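Local coordinates for 7,8-dihydro-6-hydroxymethylpterin pyrophosphokinase-dihydropteroate synthase (Plasmodium falciparum, PDB 6JWY), which probably catalyses two consecutive steps of folate biosynthesis, pyrophosphorylation of 6-hydroxymethyl-7,8-dihydropterin by ATP and condensation of the product with 4-aminobenzoate to give 7,8-dihydropteroate, at residues G23-R28 and S161-L166; L54-P59 and N371-Y376. The protein carries 1 engineered substitution. One frame throughout, in Å; residues are numbered along the deposited sequence.

In the fold
Both contacts belong to the antiparallel sheet of the pyrophosphokinase (HPPK) part, where strands 16-24, 163-172, 46-57 and 373-376 lie next to one another in that order. Contact 1 joins the first two and contact 2 the last two, their centres about 9 Å apart, and strands 163-172 and 46-57 are direct neighbours. Along the chain the segments alternate: 23-28, 54-59, 161-166, 371-376. Two side-chain pairs tie the contacts together, Asn165 with Thr57 and Tyr164 with Glu56. Both touch the bound pterin, and strand 373-376, far along the chain from strand 46-57, extends the sheet beyond it, so distant parts of the chain complete one sheet beside the pterin.

Contact 1: G23-R28 and S161-L166; sequences GTNDRR and SYFYNL. With PH2 (2-amino-6-hydroxymethyl-7,8-dihydro-3H-pteridin-4-one), chain D.
The pterin pocket of the pyrophosphokinase is built here on the end of one antiparallel strand pair, where Gly23 and Thr24 face Asn165 and Tyr164. Thr24 and Tyr164 form the hydrogen-bonded pair: Tyr164 N gives a short bond to Thr24 O (2.6 Å), and Thr24 N returns one to Tyr164 O (3.1 Å). Gly23 and Asn165 follow as a non-hydrogen-bonded pair, with Gly23 CA making a CA-H...O contact with Tyr164 O. Beyond the strand, Thr24 OG1 accepts from Asp26 N in an ST turn and is also bonded to Ile206 O.

Phe163 is sandwiched. The pterin covers one face of its ring, PH2 C9 lying 3.4 Å above the ring plane, over its centre, while Asn25 ND2 sits over the opposite face, displaced toward the rim and 3.1 Å from Phe163 CE1. The amide is inclined 57° to the ring, and its ND2 also makes a weak bond to Tyr162 O. In this HPPK sheet the neighbouring Asn165 reads the pterin's amide edge: PH2 N7 donates to OD1 (3.1 Å) and ND2 donates to PH2 O8 (3.0 Å), both bonds almost straight. Thr57, bonded to the same OD1, helps fix which way round the amide lies.

Tyr164 CG lies anti to the carbonyl carbon (chi1 -60°), which carries the ring edge past Thr24 O and Asn25 O and brings the hydroxyl to Arg27. That hydroxyl, bonded to Glu56, meets the aliphatic part of the arginine, with Tyr164 OH 3.1 Å from Arg27 CG; the ring and guanidinium planes are nearly parallel, 8° apart, but the hydroxyl lies oblique to the guanidinium.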
loop_
_atom_site.group_PDB
_atom_site.type_symbol
_atom_site.label_atom_id
_atom_site.label_comp_id
_atom_site.label_asym_id
_atom_site.label_seq_id
_atom_site.Cartn_x
_atom_site.Cartn_y
_atom_site.Cartn_z
ATOM N N GLY A 23 12.459 6.964 32.625
ATOM C CA GLY A 23 11.390 7.764 32.059
ATOM C C GLY A 23 11.677 9.256 32.179
ATOM O O GLY A 23 12.330 9.700 33.123
ATOM N N THR A 24 11.175 10.005 31.194
ATOM C CA THR A 24 11.100 11.450 31.265
ATOM C C THR A 24 9.860 11.948 30.527
ATOM O O THR A 24 9.280 11.208 29.733
ATOM C CB THR A 24 12.329 12.092 30.639
ATOM O OG1 THR A 24 12.073 13.441 31.012
ATOM C CG2 THR A 24 12.380 11.968 29.131
ATOM N N ASN A 25 9.491 13.219 30.776
ATOM C CA ASN A 25 8.335 13.857 30.148
ATOM C C ASN A 25 8.767 14.908 29.132
ATOM O O ASN A 25 7.919 15.474 28.453
ATOM C CB ASN A 25 7.389 14.510 31.154
ATOM C CG ASN A 25 6.835 13.508 32.138
ATOM O OD1 ASN A 25 7.304 13.444 33.271
ATOM N ND2 ASN A 25 5.872 12.699 31.714
ATOM N N ASP A 26 10.077 15.147 29.043
ATOM C CA ASP A 26 10.644 16.190 28.211
ATOM C C ASP A 26 10.861 15.666 26.785
ATOM O O ASP A 26 11.919 15.127 26.464
ATOM C CB ASP A 26 11.914 16.704 28.890
ATOM C CG ASP A 26 12.357 18.091 28.458
ATOM O OD1 ASP A 26 12.128 18.447 27.271
ATOM O OD2 ASP A 26 12.948 18.802 29.312
ATOM N N ARG A 27 9.856 15.852 25.920
ATOM C CA ARG A 27 9.874 15.371 24.545
ATOM C C ARG A 27 11.063 15.937 23.775
ATOM O O ARG A 27 11.735 15.205 23.052
ATOM C CB ARG A 27 8.562 15.723 23.839
ATOM C CG ARG A 27 8.502 15.336 22.371
ATOM C CD ARG A 27 7.191 15.734 21.730
ATOM N NE ARG A 27 7.093 15.472 20.297
ATOM C CZ ARG A 27 7.689 14.478 19.633
ATOM N NH1 ARG A 27 8.435 13.592 20.272
ATOM N NH2 ARG A 27 7.515 14.363 18.326
ATOM N N ARG A 28 11.316 17.241 23.921
ATOM C CA ARG A 28 12.323 17.901 23.102
ATOM C C ARG A 28 13.725 17.484 23.545
ATOM O O ARG A 28 14.677 17.628 22.779
ATOM C CB ARG A 28 12.177 19.429 23.128
ATOM C CG ARG A 28 11.305 20.022 22.025
ATOM C CD ARG A 28 10.774 21.394 22.429
ATOM N NE ARG A 28 10.209 22.235 21.374
ATOM C CZ ARG A 28 10.766 23.350 20.895
ATOM N NH1 ARG A 28 11.926 23.782 21.368
ATOM N NH2 ARG A 28 10.156 24.033 19.939
ATOM N N SER A 161 0.316 15.057 28.915
ATOM C CA SER A 161 1.740 15.070 28.477
ATOM C C SER A 161 2.299 13.647 28.496
ATOM O O SER A 161 2.035 12.892 29.426
ATOM C CB SER A 161 2.556 16.014 29.328
ATOM O OG SER A 161 3.910 16.030 28.906
ATOM N N TYR A 162 3.079 13.293 27.465
ATOM C CA TYR A 162 3.517 11.919 27.233
ATOM C C TYR A 162 4.792 11.583 28.004
ATOM O O TYR A 162 5.613 12.459 28.274
ATOM C CB TYR A 162 3.901 11.721 25.767
ATOM C CG TYR A 162 2.759 11.455 24.823
ATOM C CD1 TYR A 162 2.126 10.221 24.797
ATOM C CD2 TYR A 162 2.344 12.426 23.921
ATOM C CE1 TYR A 162 1.091 9.967 23.912
ATOM C CE2 TYR A 162 1.307 12.190 23.035
ATOM C CZ TYR A 162 0.676 10.959 23.034
ATOM O OH TYR A 162 -0.344 10.734 22.152
ATOM N N PHE A 163 4.967 10.289 28.306
ATOM C CA PHE A 163 6.244 9.801 28.821
ATOM C C PHE A 163 7.153 9.355 27.674
ATOM O O PHE A 163 6.669 8.905 26.629
ATOM C CB PHE A 163 6.038 8.670 29.838
ATOM C CG PHE A 163 5.494 9.146 31.157
ATOM C CD1 PHE A 163 6.343 9.640 32.138
ATOM C CD2 PHE A 163 4.127 9.154 31.404
ATOM C CE1 PHE A 163 5.838 10.110 33.345
ATOM C CE2 PHE A 163 3.622 9.616 32.610
ATOM C CZ PHE A 163 4.481 10.091 33.578
ATOM N N TYR A 164 8.469 9.462 27.914
ATOM C CA TYR A 164 9.476 8.848 27.062
ATOM C C TYR A 164 10.223 7.786 27.852
ATOM O O TYR A 164 10.999 8.122 28.746
ATOM C CB TYR A 164 10.341 9.923 26.401
ATOM C CG TYR A 164 9.444 10.799 25.580
ATOM C CD1 TYR A 164 8.710 11.809 26.191
ATOM C CD2 TYR A 164 9.191 10.503 24.249
ATOM C CE1 TYR A 164 7.801 12.568 25.473
ATOM C CE2 TYR A 164 8.299 11.267 23.516
ATOM C CZ TYR A 164 7.597 12.291 24.134
ATOM O OH TYR A 164 6.701 13.019 23.418
ATOM N N ASN A 165 9.991 6.512 27.496
ATOM C CA ASN A 165 10.491 5.392 28.279
ATOM C C ASN A 165 11.599 4.613 27.574
ATOM O O ASN A 165 11.695 4.569 26.346
ATOM C CB ASN A 165 9.375 4.417 28.632
ATOM C CG ASN A 165 8.410 5.006 29.639
ATOM O OD1 ASN A 165 7.252 5.275 29.306
ATOM N ND2 ASN A 165 8.882 5.232 30.859
ATOM N N LEU A 166 12.369 3.903 28.405
ATOM C CA LEU A 166 13.488 3.084 27.976
ATOM C C LEU A 166 13.829 2.104 29.094
ATOM O O LEU A 166 13.860 2.515 30.251
ATOM C CB LEU A 166 14.654 4.054 27.756
ATOM C CG LEU A 166 15.978 3.392 27.407
ATOM C CD1 LEU A 166 15.759 2.407 26.277
ATOM C CD2 LEU A 166 16.994 4.439 26.998
HETATM N N1 PH2 D . 5.648 7.036 35.268
HETATM C C2 PH2 D . 4.787 7.332 36.253
HETATM C C3 PH2 D . 3.296 7.287 36.121
HETATM N N4 PH2 D . 2.836 6.926 34.789
HETATM N N5 PH2 D . 3.230 6.264 32.562
HETATM C C6 PH2 D . 4.070 5.970 31.572
HETATM N N6 PH2 D . 3.608 5.629 30.362
HETATM N N7 PH2 D . 5.431 6.009 31.746
HETATM C C8 PH2 D . 5.996 6.355 32.950
HETATM O O8 PH2 D . 7.233 6.377 33.038
HETATM C C9 PH2 D . 5.120 6.673 34.010
HETATM C C10 PH2 D . 3.722 6.618 33.781
HETATM C C11 PH2 D . 5.341 7.740 37.594
HETATM O O4 PH2 D . 6.662 8.243 37.526
#

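Contact 2: L54-P59 and N371-Y376; sequences LYETVP and NNKRIY. With PH2 (2-amino-6-hydroxymethyl-7,8-dihydro-3H-pteridin-4-one), chain D.
Tyr55 and Arg374 meet on one side of an antiparallel strand pair that joins strand 46-57 of the pyrophosphokinase sheet to strand 373-376. NH1 (2.6 Å) and NE (3.0 Å) of Arg374 both donate to Tyr55 OH, which lies in the guanidinium plane. The two flat groups stand 74° apart, and a bend at chi3 (-72°) turns the arginine head back to the hydroxyl. Asp335 is a further partner of that hydroxyl, and Glu599 forms a salt bridge with Arg374 NH2.

In the backbone, Tyr55 and Arg374 are a non-hydrogen-bonded pair set between two hydrogen-bonded ones. Glu56 and Lys373 exchange both N-H...O bonds, while Ile375 N donates to Leu54 O. On the face opposite Tyr55, the CB atoms of Leu54 and Ile375 touch at 3.8 Å, and Glu56 lies alongside the extended Lys373 chain. The OE2 of Glu56 is held by Tyr164 and Tyr384; Lys373 NZ forms a salt bridge with Glu387.

Where strand 46-57 runs out, Asn372 OD1 accepts from Val58 N at 3.0 Å, with the N-H arriving 32° off the plane of the side-chain carbonyl. Asn372 ND2 is bonded to Ile368 O, which helps set the amide's orientation. The Val58 bond probably helps position that residue beside the pterin, whose amino group PH2 N6 donates to Val58 O (3.0 Å) and to Thr57 OG1 (2.9 Å), the latter also bonded to Asn165 OD1.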
loop_
_atom_site.group_PDB
_atom_site.type_symbol
_atom_site.label_atom_id
_atom_site.label_comp_id
_atom_site.label_asym_id
_atom_site.label_seq_id
_atom_site.Cartn_x
_atom_site.Cartn_y
_atom_site.Cartn_z
ATOM N N LEU A 54 13.315 3.162 22.480
ATOM C CA LEU A 54 12.728 4.332 23.088
ATOM C C LEU A 54 11.239 4.354 22.726
ATOM O O LEU A 54 10.860 4.057 21.585
ATOM C CB LEU A 54 13.493 5.497 22.468
ATOM C CG LEU A 54 13.450 6.836 23.191
ATOM C CD1 LEU A 54 13.430 6.643 24.697
ATOM C CD2 LEU A 54 14.653 7.667 22.765
ATOM N N TYR A 55 10.383 4.648 23.716
ATOM C CA TYR A 55 8.957 4.764 23.417
ATOM C C TYR A 55 8.347 6.072 23.925
ATOM O O TYR A 55 8.688 6.584 25.003
ATOM C CB TYR A 55 8.139 3.573 23.918
ATOM C CG TYR A 55 8.499 2.253 23.290
ATOM C CD1 TYR A 55 9.551 1.498 23.779
ATOM C CD2 TYR A 55 7.759 1.733 22.231
ATOM C CE1 TYR A 55 9.883 0.280 23.200
ATOM C CE2 TYR A 55 8.063 0.506 21.657
ATOM C CZ TYR A 55 9.144 -0.227 22.134
ATOM O OH TYR A 55 9.487 -1.442 21.573
ATOM N N GLU A 56 7.415 6.585 23.106
ATOM C CA GLU A 56 6.477 7.604 23.541
ATOM C C GLU A 56 5.229 6.910 24.080
ATOM O O GLU A 56 4.531 6.210 23.338
ATOM C CB GLU A 56 6.080 8.497 22.374
ATOM C CG GLU A 56 5.248 9.683 22.828
ATOM C CD GLU A 56 5.027 10.662 21.699
ATOM O OE1 GLU A 56 4.185 10.353 20.848
ATOM O OE2 GLU A 56 5.720 11.689 21.657
ATOM N N THR A 57 4.969 7.082 25.381
ATOM C CA THR A 57 3.880 6.316 25.972
ATOM C C THR A 57 2.830 7.211 26.625
ATOM O O THR A 57 3.141 8.277 27.161
ATOM C CB THR A 57 4.408 5.261 26.944
ATOM O OG1 THR A 57 5.160 5.989 27.921
ATOM C CG2 THR A 57 5.269 4.230 26.249
ATOM N N VAL A 58 1.578 6.750 26.540
ATOM C CA VAL A 58 0.434 7.358 27.201
ATOM C C VAL A 58 0.622 7.187 28.703
ATOM O O VAL A 58 0.924 6.091 29.168
ATOM C CB VAL A 58 -0.893 6.735 26.715
ATOM C CG1 VAL A 58 -2.032 6.878 27.716
ATOM C CG2 VAL A 58 -1.305 7.305 25.369
ATOM N N PRO A 59 0.490 8.278 29.493
ATOM C CA PRO A 59 0.558 8.191 30.952
ATOM C C PRO A 59 -0.370 7.124 31.519
ATOM O O PRO A 59 -1.506 6.973 31.062
ATOM C CB PRO A 59 0.117 9.597 31.365
ATOM C CG PRO A 59 0.700 10.450 30.268
ATOM C CD PRO A 59 0.349 9.666 29.022
ATOM N N ASN A 371 -1.045 4.744 20.216
ATOM C CA ASN A 371 -0.519 5.942 20.856
ATOM C C ASN A 371 0.725 5.634 21.697
ATOM O O ASN A 371 1.222 6.515 22.404
ATOM C CB ASN A 371 -1.609 6.712 21.608
ATOM C CG ASN A 371 -2.661 7.269 20.670
ATOM O OD1 ASN A 371 -2.590 8.429 20.269
ATOM N ND2 ASN A 371 -3.614 6.440 20.275
ATOM N N ASN A 372 1.219 4.387 21.608
ATOM C CA ASN A 372 2.477 3.990 22.222
ATOM C C ASN A 372 3.450 3.635 21.107
ATOM O O ASN A 372 3.414 2.526 20.576
ATOM C CB ASN A 372 2.304 2.872 23.257
ATOM C CG ASN A 372 1.337 3.244 24.363
ATOM O OD1 ASN A 372 1.690 3.975 25.290
ATOM N ND2 ASN A 372 0.111 2.748 24.271
ATOM N N LYS A 373 4.329 4.590 20.797
ATOM C CA LYS A 373 5.089 4.631 19.560
ATOM C C LYS A 373 6.542 4.232 19.801
ATOM O O LYS A 373 7.193 4.710 20.744
ATOM C CB LYS A 373 5.018 6.044 18.978
ATOM C CG LYS A 373 3.755 6.326 18.180
ATOM C CD LYS A 373 3.581 7.773 17.803
ATOM C CE LYS A 373 2.335 8.010 16.967
ATOM N NZ LYS A 373 2.295 9.407 16.468
ATOM N N ARG A 374 7.044 3.370 18.910
ATOM C CA ARG A 374 8.450 3.018 18.917
ATOM C C ARG A 374 9.253 4.149 18.291
ATOM O O ARG A 374 8.900 4.682 17.259
ATOM C CB ARG A 374 8.677 1.705 18.169
ATOM C CG ARG A 374 10.134 1.277 18.075
ATOM C CD ARG A 374 10.109 -0.138 17.523
ATOM N NE ARG A 374 9.618 -0.989 18.589
ATOM C CZ ARG A 374 8.969 -2.127 18.432
ATOM N NH1 ARG A 374 8.562 -2.780 19.506
ATOM N NH2 ARG A 374 8.730 -2.606 17.223
ATOM N N ILE A 375 10.385 4.472 18.904
ATOM C CA ILE A 375 11.269 5.505 18.388
ATOM C C ILE A 375 12.631 4.892 18.055
ATOM O O ILE A 375 13.104 3.984 18.752
ATOM C CB ILE A 375 11.388 6.590 19.470
ATOM C CG1 ILE A 375 10.091 7.413 19.564
ATOM C CG2 ILE A 375 12.643 7.433 19.270
ATOM C CD1 ILE A 375 9.882 8.147 20.883
ATOM N N TYR A 376 13.237 5.390 16.965
ATOM C CA TYR A 376 14.656 5.229 16.680
ATOM C C TYR A 376 15.294 6.612 16.629
ATOM O O TYR A 376 14.582 7.614 16.659
ATOM C CB TYR A 376 14.853 4.472 15.374
ATOM C CG TYR A 376 14.443 5.220 14.139
ATOM C CD1 TYR A 376 13.108 5.376 13.821
ATOM C CD2 TYR A 376 15.372 5.759 13.278
ATOM C CE1 TYR A 376 12.710 6.060 12.683
ATOM C CE2 TYR A 376 14.990 6.440 12.133
ATOM C CZ TYR A 376 13.652 6.605 11.833
ATOM O OH TYR A 376 13.240 7.303 10.724
HETATM N N1 PH2 D . 5.648 7.036 35.268
HETATM C C2 PH2 D . 4.787 7.332 36.253
HETATM C C3 PH2 D . 3.296 7.287 36.121
HETATM N N4 PH2 D . 2.836 6.926 34.789
HETATM N N5 PH2 D . 3.230 6.264 32.562
HETATM C C6 PH2 D . 4.070 5.970 31.572
HETATM N N6 PH2 D . 3.608 5.629 30.362
HETATM N N7 PH2 D . 5.431 6.009 31.746
HETATM C C8 PH2 D . 5.996 6.355 32.950
HETATM O O8 PH2 D . 7.233 6.377 33.038
HETATM C C9 PH2 D . 5.120 6.673 34.010
HETATM C C10 PH2 D . 3.722 6.618 33.781
HETATM C C11 PH2 D . 5.341 7.740 37.594
HETATM O O4 PH2 D . 6.662 8.243 37.526
HETATM O O HOH W 1 2.011 8.232 20.712
#